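Local atomic coordinates of L-asparagine oxygenase (Streptomyces coelicolor, PDB entry 2OG5), a protein that catalyses the iron(II)- and 2-oxoglutarate-dependent 3-hydroxylation of L-asparagine, supplying (2S,3S)-3-hydroxyasparagine for the calcium-dependent lipopeptide antibiotic. Residues 188-201 / 295-307. Sequence-based numbering, arbitrary orientation.
Sequences RPDFVMLLCLRADP and RLLPGELAIVDNR
Ala199 CB covers one face of the Arg295 guanidinium, while Asp200 O sits at its edge, in the guanidinium plane, and takes both NH2 (2.8 Å from that O), from above the carbonyl plane, and NE, by a longer, more bent bond within it. This side-on, two-nitrogen grip fixes the group's rotation; the chain, extended from CG to NE, carries it there. At the other end, Asp190 CB lies over a face of the Arg307 guanidinium, whose edge meets Asp305: NE bonds to Asp305 OD1 at 2.8 Å in a salt bridge, and the backbone N of Arg307 reaches the same oxygen from the opposite face of the carboxylate, making an Asx turn; Asp305 OD2 is hydrogen-bonded to Ser94 OG. The Phe191 ring has Val304 O at its edge, and its plane is 60° from that guanidinium, whose NH2 comes 3.5 Å from Phe191 CZ. Nearby, Asn306 CG swings anti to its N (chi1 -164°), bringing ND2 to Pro189 O at 2.8 Å; its OD1 accepts from the backbone N of Glu181, which binds iron (here sodium) and the substrate asparagine. Between these ends, strands 191-196 and 301-305 pair antiparallel in the jelly-roll core. The side chains of Met193 and Ile303 lie side by side, pointing the same way and meeting at CG and CG1 (4.0 Å), and Met193 continues onto helix 128-140. On the other face, Leu194 and Ala302 meet Leu207 of strand 207-211, and Val192 approaches Glu181. Strand 326-333, with asparagine-binding Arg329, flanks 191-196, while 99-103 pairs with 301-305.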
ATOM      1  N   ARG A 188      -3.888  10.330   4.435  1.00 18.88           N
ATOM      2  CA  ARG A 188      -3.692   8.909   4.195  1.00 19.44           C
ATOM      3  C   ARG A 188      -2.909   8.679   2.898  1.00 18.57           C
ATOM      4  O   ARG A 188      -2.884   9.535   2.016  1.00 19.40           O
ATOM      5  CB  ARG A 188      -5.038   8.203   4.152  1.00 19.35           C
ATOM      6  CG  ARG A 188      -5.947   8.629   3.022  1.00 20.55           C
ATOM      7  CD  ARG A 188      -7.347   8.086   3.260  1.00 21.38           C
ATOM      8  NE  ARG A 188      -8.332   8.678   2.363  1.00 21.70           N
ATOM      9  CZ  ARG A 188      -8.911   9.865   2.541  1.00 23.38           C
ATOM     10  NH1 ARG A 188      -8.621  10.628   3.586  1.00 23.62           N
ATOM     11  NH2 ARG A 188      -9.802  10.300   1.660  1.00 23.93           N
ATOM     12  N   PRO A 189      -2.241   7.519   2.784  1.00 18.63           N
ATOM     13  CA  PRO A 189      -1.451   7.285   1.586  1.00 18.53           C
ATOM     14  C   PRO A 189      -2.248   7.484   0.307  1.00 18.26           C
ATOM     15  O   PRO A 189      -3.422   7.108   0.241  1.00 18.68           O
ATOM     16  CB  PRO A 189      -1.034   5.819   1.745  1.00 18.92           C
ATOM     17  CG  PRO A 189      -0.995   5.624   3.212  1.00 19.18           C
ATOM     18  CD  PRO A 189      -2.149   6.402   3.736  1.00 18.74           C
ATOM     19  N   ASP A 190      -1.605   8.037  -0.714  1.00 17.65           N
ATOM     20  CA  ASP A 190      -2.194   8.112  -2.051  1.00 17.84           C
ATOM     21  C   ASP A 190      -1.975   6.813  -2.808  1.00 18.28           C
ATOM     22  O   ASP A 190      -2.894   6.329  -3.473  1.00 17.62           O
ATOM     23  CB  ASP A 190      -1.639   9.321  -2.777  1.00 18.42           C
ATOM     24  CG  ASP A 190      -1.997  10.610  -2.058  1.00 19.23           C
ATOM     25  OD1 ASP A 190      -3.200  10.915  -1.946  1.00 20.83           O
ATOM     26  OD2 ASP A 190      -1.085  11.292  -1.538  1.00 22.39           O
ATOM     27  N   PHE A 191      -0.778   6.238  -2.691  1.00 17.92           N
ATOM     28  CA  PHE A 191      -0.507   4.874  -3.169  1.00 17.69           C
ATOM     29  C   PHE A 191       0.048   4.030  -2.039  1.00 17.90           C
ATOM     30  O   PHE A 191       0.789   4.538  -1.185  1.00 17.75           O
ATOM     31  CB  PHE A 191       0.480   4.846  -4.342  1.00 18.21           C
ATOM     32  CG  PHE A 191       0.042   5.651  -5.523  1.00 18.30           C
ATOM     33  CD1 PHE A 191      -0.883   5.148  -6.431  1.00 17.69           C
ATOM     34  CD2 PHE A 191       0.570   6.906  -5.750  1.00 20.23           C
ATOM     35  CE1 PHE A 191      -1.292   5.899  -7.508  1.00 19.41           C
ATOM     36  CE2 PHE A 191       0.169   7.659  -6.844  1.00 21.15           C
ATOM     37  CZ  PHE A 191      -0.777   7.155  -7.713  1.00 19.83           C
ATOM     38  N   VAL A 192      -0.280   2.737  -2.062  1.00 17.89           N
ATOM     39  CA  VAL A 192       0.336   1.747  -1.188  1.00 17.77           C
ATOM     40  C   VAL A 192       1.098   0.766  -2.068  1.00 18.04           C
ATOM     41  O   VAL A 192       0.521   0.194  -3.000  1.00 17.98           O
ATOM     42  CB  VAL A 192      -0.716   0.976  -0.381  1.00 18.18           C
ATOM     43  CG1 VAL A 192      -0.053  -0.097   0.504  1.00 19.02           C
ATOM     44  CG2 VAL A 192      -1.538   1.946   0.475  1.00 19.31           C
ATOM     45  N   MET A 193       2.396   0.625  -1.800  1.00 18.11           N
ATOM     46  CA  MET A 193       3.272  -0.262  -2.563  1.00 18.29           C
ATOM     47  C   MET A 193       3.658  -1.458  -1.723  1.00 18.18           C
ATOM     48  O   MET A 193       4.071  -1.297  -0.573  1.00 18.15           O
ATOM     49  CB  MET A 193       4.536   0.482  -2.993  1.00 18.52           C
ATOM     50  CG  MET A 193       4.232   1.715  -3.811  1.00 19.11           C
ATOM     51  SD  MET A 193       5.692   2.407  -4.610  1.00 20.75           S
ATOM     52  CE  MET A 193       6.636   2.857  -3.178  1.00 19.56           C
ATOM     53  N   LEU A 194       3.523  -2.651  -2.309  1.00 18.59           N
ATOM     54  CA  LEU A 194       3.860  -3.899  -1.651  1.00 18.50           C
ATOM     55  C   LEU A 194       4.852  -4.670  -2.516  1.00 18.40           C
ATOM     56  O   LEU A 194       4.499  -5.114  -3.618  1.00 18.45           O
ATOM     57  CB  LEU A 194       2.600  -4.731  -1.475  1.00 18.68           C
ATOM     58  CG  LEU A 194       1.542  -4.155  -0.537  1.00 19.73           C
ATOM     59  CD1 LEU A 194       0.227  -4.925  -0.682  1.00 22.59           C
ATOM     60  CD2 LEU A 194       2.057  -4.196   0.888  1.00 22.25           C
ATOM     61  N   LEU A 195       6.086  -4.796  -2.031  1.00 18.17           N
ATOM     62  CA  LEU A 195       7.133  -5.547  -2.729  1.00 18.19           C
ATOM     63  C   LEU A 195       7.255  -6.924  -2.093  1.00 18.49           C
ATOM     64  O   LEU A 195       7.478  -7.038  -0.887  1.00 18.04           O
ATOM     65  CB  LEU A 195       8.476  -4.816  -2.640  1.00 18.33           C
ATOM     66  CG  LEU A 195       9.706  -5.491  -3.250  1.00 18.61           C
ATOM     67  CD1 LEU A 195       9.565  -5.633  -4.774  1.00 21.16           C
ATOM     68  CD2 LEU A 195      10.965  -4.726  -2.865  1.00 19.64           C
ATOM     69  N   CYS A 196       7.130  -7.967  -2.904  1.00 18.95           N
ATOM     70  CA  CYS A 196       7.210  -9.324  -2.383  1.00 18.87           C
ATOM     71  C   CYS A 196       8.657  -9.795  -2.323  1.00 19.02           C
ATOM     72  O   CYS A 196       9.358  -9.820  -3.332  1.00 18.76           O
ATOM     73  CB  CYS A 196       6.394 -10.273  -3.247  1.00 19.10           C
ATOM     74  SG  CYS A 196       6.491 -11.994  -2.702  1.00 20.46           S
ATOM     75  N   LEU A 197       9.094 -10.166  -1.126  1.00 19.56           N
ATOM     76  CA  LEU A 197      10.416 -10.754  -0.928  1.00 19.75           C
ATOM     77  C   LEU A 197      10.357 -12.278  -0.934  1.00 20.17           C
ATOM     78  O   LEU A 197      11.235 -12.942  -1.473  1.00 20.22           O
ATOM     79  CB  LEU A 197      11.011 -10.280   0.397  1.00 20.67           C
ATOM     80  CG  LEU A 197      11.295  -8.783   0.531  1.00 22.30           C
ATOM     81  CD1 LEU A 197      11.967  -8.497   1.866  1.00 22.65           C
ATOM     82  CD2 LEU A 197      12.130  -8.237  -0.613  1.00 24.82           C
ATOM     83  N   ARG A 198       9.314 -12.819  -0.319  1.00 19.74           N
ATOM     84  CA  ARG A 198       9.134 -14.262  -0.227  1.00 19.78           C
ATOM     85  C   ARG A 198       7.635 -14.522  -0.335  1.00 19.79           C
ATOM     86  O   ARG A 198       6.847 -13.908   0.379  1.00 20.08           O
ATOM     87  CB  ARG A 198       9.697 -14.754   1.107  1.00 20.27           C
ATOM     88  CG  ARG A 198       9.676 -16.242   1.306  1.00 20.27           C
ATOM     89  CD  ARG A 198      10.464 -16.650   2.540  1.00 20.20           C
ATOM     90  NE  ARG A 198      11.912 -16.613   2.314  1.00 21.52           N
ATOM     91  CZ  ARG A 198      12.811 -16.053   3.124  1.00 20.32           C
ATOM     92  NH1 ARG A 198      12.455 -15.449   4.251  1.00 20.40           N
ATOM     93  NH2 ARG A 198      14.093 -16.117   2.803  1.00 22.03           N
ATOM     94  N   ALA A 199       7.238 -15.396  -1.255  1.00 19.39           N
ATOM     95  CA  ALA A 199       5.838 -15.741  -1.423  1.00 19.28           C
ATOM     96  C   ALA A 199       5.339 -16.571  -0.244  1.00 19.25           C
ATOM     97  O   ALA A 199       6.116 -17.211   0.448  1.00 19.10           O
ATOM     98  CB  ALA A 199       5.632 -16.496  -2.727  1.00 19.54           C
ATOM     99  N   ASP A 200       4.029 -16.546  -0.018  1.00 19.41           N
ATOM    100  CA  ASP A 200       3.399 -17.489   0.911  1.00 18.90           C
ATOM    101  C   ASP A 200       3.586 -18.897   0.370  1.00 19.32           C
ATOM    102  O   ASP A 200       2.991 -19.230  -0.647  1.00 19.62           O
ATOM    103  CB  ASP A 200       1.902 -17.217   1.042  1.00 19.00           C
ATOM    104  CG  ASP A 200       1.147 -18.342   1.740  1.00 19.65           C
ATOM    105  OD1 ASP A 200       1.698 -19.014   2.638  1.00 18.76           O
ATOM    106  OD2 ASP A 200      -0.022 -18.568   1.364  1.00 21.61           O
ATOM    107  N   PRO A 201       4.384 -19.734   1.051  1.00 18.42           N
ATOM    108  CA  PRO A 201       4.620 -21.068   0.510  1.00 18.59           C
ATOM    109  C   PRO A 201       3.400 -21.984   0.569  1.00 18.62           C
ATOM    110  O   PRO A 201       3.390 -23.014  -0.117  1.00 19.23           O
ATOM    111  CB  PRO A 201       5.724 -21.609   1.419  1.00 18.44           C
ATOM    112  CG  PRO A 201       5.505 -20.945   2.712  1.00 18.07           C
ATOM    113  CD  PRO A 201       5.081 -19.546   2.337  1.00 18.48           C
ATOM    114  N   ARG A 295      -1.612 -13.739  -5.822  1.00 24.65           N
ATOM    115  CA  ARG A 295      -0.590 -14.301  -4.957  1.00 24.57           C
ATOM    116  C   ARG A 295       0.744 -13.737  -5.429  1.00 23.92           C
ATOM    117  O   ARG A 295       1.231 -14.092  -6.503  1.00 23.87           O
ATOM    118  CB  ARG A 295      -0.556 -15.822  -5.021  1.00 25.80           C
ATOM    119  CG  ARG A 295       0.512 -16.411  -4.142  1.00 25.82           C
ATOM    120  CD  ARG A 295       0.464 -17.912  -4.165  1.00 26.18           C
ATOM    121  NE  ARG A 295       1.616 -18.480  -3.481  1.00 26.83           N
ATOM    122  CZ  ARG A 295       2.693 -18.967  -4.095  1.00 25.21           C
ATOM    123  NH1 ARG A 295       2.800 -18.970  -5.417  1.00 26.07           N
ATOM    124  NH2 ARG A 295       3.676 -19.466  -3.371  1.00 26.17           N
ATOM    125  N   LEU A 296       1.327 -12.850  -4.639  1.00 23.26           N
ATOM    126  CA  LEU A 296       2.556 -12.189  -5.049  1.00 22.66           C
ATOM    127  C   LEU A 296       3.745 -13.147  -4.987  1.00 22.09           C
ATOM    128  O   LEU A 296       3.801 -14.024  -4.121  1.00 21.63           O
ATOM    129  CB  LEU A 296       2.804 -10.965  -4.161  1.00 23.05           C
ATOM    130  CG  LEU A 296       1.781  -9.832  -4.325  1.00 24.48           C
ATOM    131  CD1 LEU A 296       1.895  -8.830  -3.163  1.00 26.35           C
ATOM    132  CD2 LEU A 296       1.956  -9.156  -5.674  1.00 26.74           C
ATOM    133  N   LEU A 297       4.679 -12.967  -5.915  1.00 21.19           N
ATOM    134  CA  LEU A 297       5.898 -13.761  -6.005  1.00 21.17           C
ATOM    135  C   LEU A 297       7.113 -12.852  -5.838  1.00 20.48           C
ATOM    136  O   LEU A 297       7.034 -11.647  -6.074  1.00 20.28           O
ATOM    137  CB  LEU A 297       5.986 -14.443  -7.375  1.00 21.52           C
ATOM    138  CG  LEU A 297       4.836 -15.386  -7.734  1.00 23.18           C
ATOM    139  CD1 LEU A 297       4.981 -15.857  -9.176  1.00 25.93           C
ATOM    140  CD2 LEU A 297       4.796 -16.554  -6.763  1.00 25.01           C
ATOM    141  N   PRO A 298       8.253 -13.420  -5.439  1.00 19.83           N
ATOM    142  CA  PRO A 298       9.441 -12.603  -5.264  1.00 19.72           C
ATOM    143  C   PRO A 298       9.756 -11.724  -6.478  1.00 19.74           C
ATOM    144  O   PRO A 298       9.691 -12.182  -7.625  1.00 19.27           O
ATOM    145  CB  PRO A 298      10.532 -13.652  -5.014  1.00 20.03           C
ATOM    146  CG  PRO A 298       9.793 -14.761  -4.356  1.00 19.89           C
ATOM    147  CD  PRO A 298       8.511 -14.831  -5.095  1.00 20.04           C
ATOM    148  N   GLY A 299      10.051 -10.452  -6.219  1.00 19.31           N
ATOM    149  CA  GLY A 299      10.350  -9.501  -7.284  1.00 19.11           C
ATOM    150  C   GLY A 299       9.132  -8.827  -7.879  1.00 19.24           C
ATOM    151  O   GLY A 299       9.270  -8.039  -8.813  1.00 18.99           O
ATOM    152  N   GLU A 300       7.947  -9.138  -7.358  1.00 18.73           N
ATOM    153  CA  GLU A 300       6.725  -8.483  -7.803  1.00 19.53           C
ATOM    154  C   GLU A 300       6.412  -7.316  -6.885  1.00 19.53           C
ATOM    155  O   GLU A 300       6.524  -7.432  -5.666  1.00 18.93           O
ATOM    156  CB  GLU A 300       5.551  -9.454  -7.848  1.00 19.76           C
ATOM    157  CG  GLU A 300       5.773 -10.530  -8.884  1.00 21.47           C
ATOM    158  CD  GLU A 300       4.573 -11.407  -9.116  1.00 21.53           C
ATOM    159  OE1 GLU A 300       3.671 -11.419  -8.246  1.00 25.88           O
ATOM    160  OE2 GLU A 300       4.548 -12.071 -10.178  1.00 26.57           O
ATOM    161  N   LEU A 301       6.025  -6.201  -7.496  1.00 19.40           N
ATOM    162  CA  LEU A 301       5.662  -4.968  -6.799  1.00 19.62           C
ATOM    163  C   LEU A 301       4.242  -4.591  -7.185  1.00 19.20           C
ATOM    164  O   LEU A 301       3.997  -4.267  -8.345  1.00 20.06           O
ATOM    165  CB  LEU A 301       6.609  -3.843  -7.210  1.00 20.04           C
ATOM    166  CG  LEU A 301       6.329  -2.443  -6.667  1.00 20.61           C
ATOM    167  CD1 LEU A 301       6.462  -2.430  -5.152  1.00 22.99           C
ATOM    168  CD2 LEU A 301       7.267  -1.407  -7.302  1.00 21.91           C
ATOM    169  N   ALA A 302       3.324  -4.640  -6.216  1.00 18.82           N
ATOM    170  CA  ALA A 302       1.941  -4.239  -6.421  1.00 19.07           C
ATOM    171  C   ALA A 302       1.819  -2.810  -5.947  1.00 18.82           C
ATOM    172  O   ALA A 302       2.293  -2.484  -4.860  1.00 18.88           O
ATOM    173  CB  ALA A 302       0.993  -5.125  -5.634  1.00 19.93           C
ATOM    174  N   ILE A 303       1.197  -1.958  -6.755  1.00 18.51           N
ATOM    175  CA  ILE A 303       0.961  -0.567  -6.377  1.00 18.54           C
ATOM    176  C   ILE A 303      -0.533  -0.312  -6.468  1.00 18.61           C
ATOM    177  O   ILE A 303      -1.133  -0.461  -7.538  1.00 19.02           O
ATOM    178  CB  ILE A 303       1.719   0.411  -7.280  1.00 17.75           C
ATOM    179  CG1 ILE A 303       3.214   0.079  -7.307  1.00 18.60           C
ATOM    180  CG2 ILE A 303       1.490   1.872  -6.818  1.00 18.86           C
ATOM    181  CD1 ILE A 303       4.006   0.936  -8.302  1.00 19.39           C
ATOM    182  N   VAL A 304      -1.133   0.028  -5.330  1.00 18.27           N
ATOM    183  CA  VAL A 304      -2.571   0.232  -5.214  1.00 18.46           C
ATOM    184  C   VAL A 304      -2.852   1.735  -5.094  1.00 18.53           C
ATOM    185  O   VAL A 304      -2.219   2.425  -4.307  1.00 18.94           O
ATOM    186  CB  VAL A 304      -3.114  -0.494  -3.971  1.00 18.79           C
ATOM    187  CG1 VAL A 304      -4.607  -0.303  -3.835  1.00 20.96           C
ATOM    188  CG2 VAL A 304      -2.756  -2.004  -4.020  1.00 20.80           C
ATOM    189  N   ASP A 305      -3.753   2.240  -5.924  1.00 17.90           N
ATOM    190  CA  ASP A 305      -4.204   3.619  -5.845  1.00 17.79           C
ATOM    191  C   ASP A 305      -5.235   3.709  -4.738  1.00 18.01           C
ATOM    192  O   ASP A 305      -6.389   3.317  -4.897  1.00 18.12           O
ATOM    193  CB  ASP A 305      -4.788   4.054  -7.187  1.00 17.37           C
ATOM    194  CG  ASP A 305      -5.172   5.520  -7.209  1.00 18.68           C
ATOM    195  OD1 ASP A 305      -5.350   6.092  -6.108  1.00 19.57           O
ATOM    196  OD2 ASP A 305      -5.319   6.095  -8.320  1.00 20.23           O
ATOM    197  N   ASN A 306      -4.798   4.219  -3.597  1.00 18.25           N
ATOM    198  CA  ASN A 306      -5.596   4.242  -2.382  1.00 18.24           C
ATOM    199  C   ASN A 306      -6.712   5.271  -2.404  1.00 18.60           C
ATOM    200  O   ASN A 306      -7.524   5.308  -1.463  1.00 20.11           O
ATOM    201  CB  ASN A 306      -4.672   4.502  -1.179  1.00 18.43           C
ATOM    202  CG  ASN A 306      -5.323   4.177   0.163  1.00 19.29           C
ATOM    203  OD1 ASN A 306      -5.946   3.114   0.329  1.00 19.15           O
ATOM    204  ND2 ASN A 306      -5.148   5.068   1.142  1.00 18.88           N
ATOM    205  N   ARG A 307      -6.764   6.104  -3.445  1.00 18.29           N
ATOM    206  CA  ARG A 307      -7.888   7.042  -3.617  1.00 18.87           C
ATOM    207  C   ARG A 307      -9.138   6.331  -4.142  1.00 18.68           C
ATOM    208  O   ARG A 307     -10.260   6.766  -3.854  1.00 18.43           O
ATOM    209  CB  ARG A 307      -7.549   8.164  -4.612  1.00 19.56           C
ATOM    210  CG  ARG A 307      -6.754   9.356  -4.092  1.00 21.75           C
ATOM    211  CD  ARG A 307      -5.267   9.132  -4.080  1.00 23.21           C
ATOM    212  NE  ARG A 307      -4.708   8.765  -5.378  1.00 21.46           N
ATOM    213  CZ  ARG A 307      -4.125   9.590  -6.246  1.00 22.39           C
ATOM    214  NH1 ARG A 307      -3.956  10.872  -5.981  1.00 22.29           N
ATOM    215  NH2 ARG A 307      -3.677   9.115  -7.395  1.00 25.35           N
TER
HETATM  216  O   HOH W   1      -9.041   6.419   0.665  1.00 19.87           O
HETATM  217  O   HOH W   2       2.773 -14.554  -1.606  1.00 30.28           O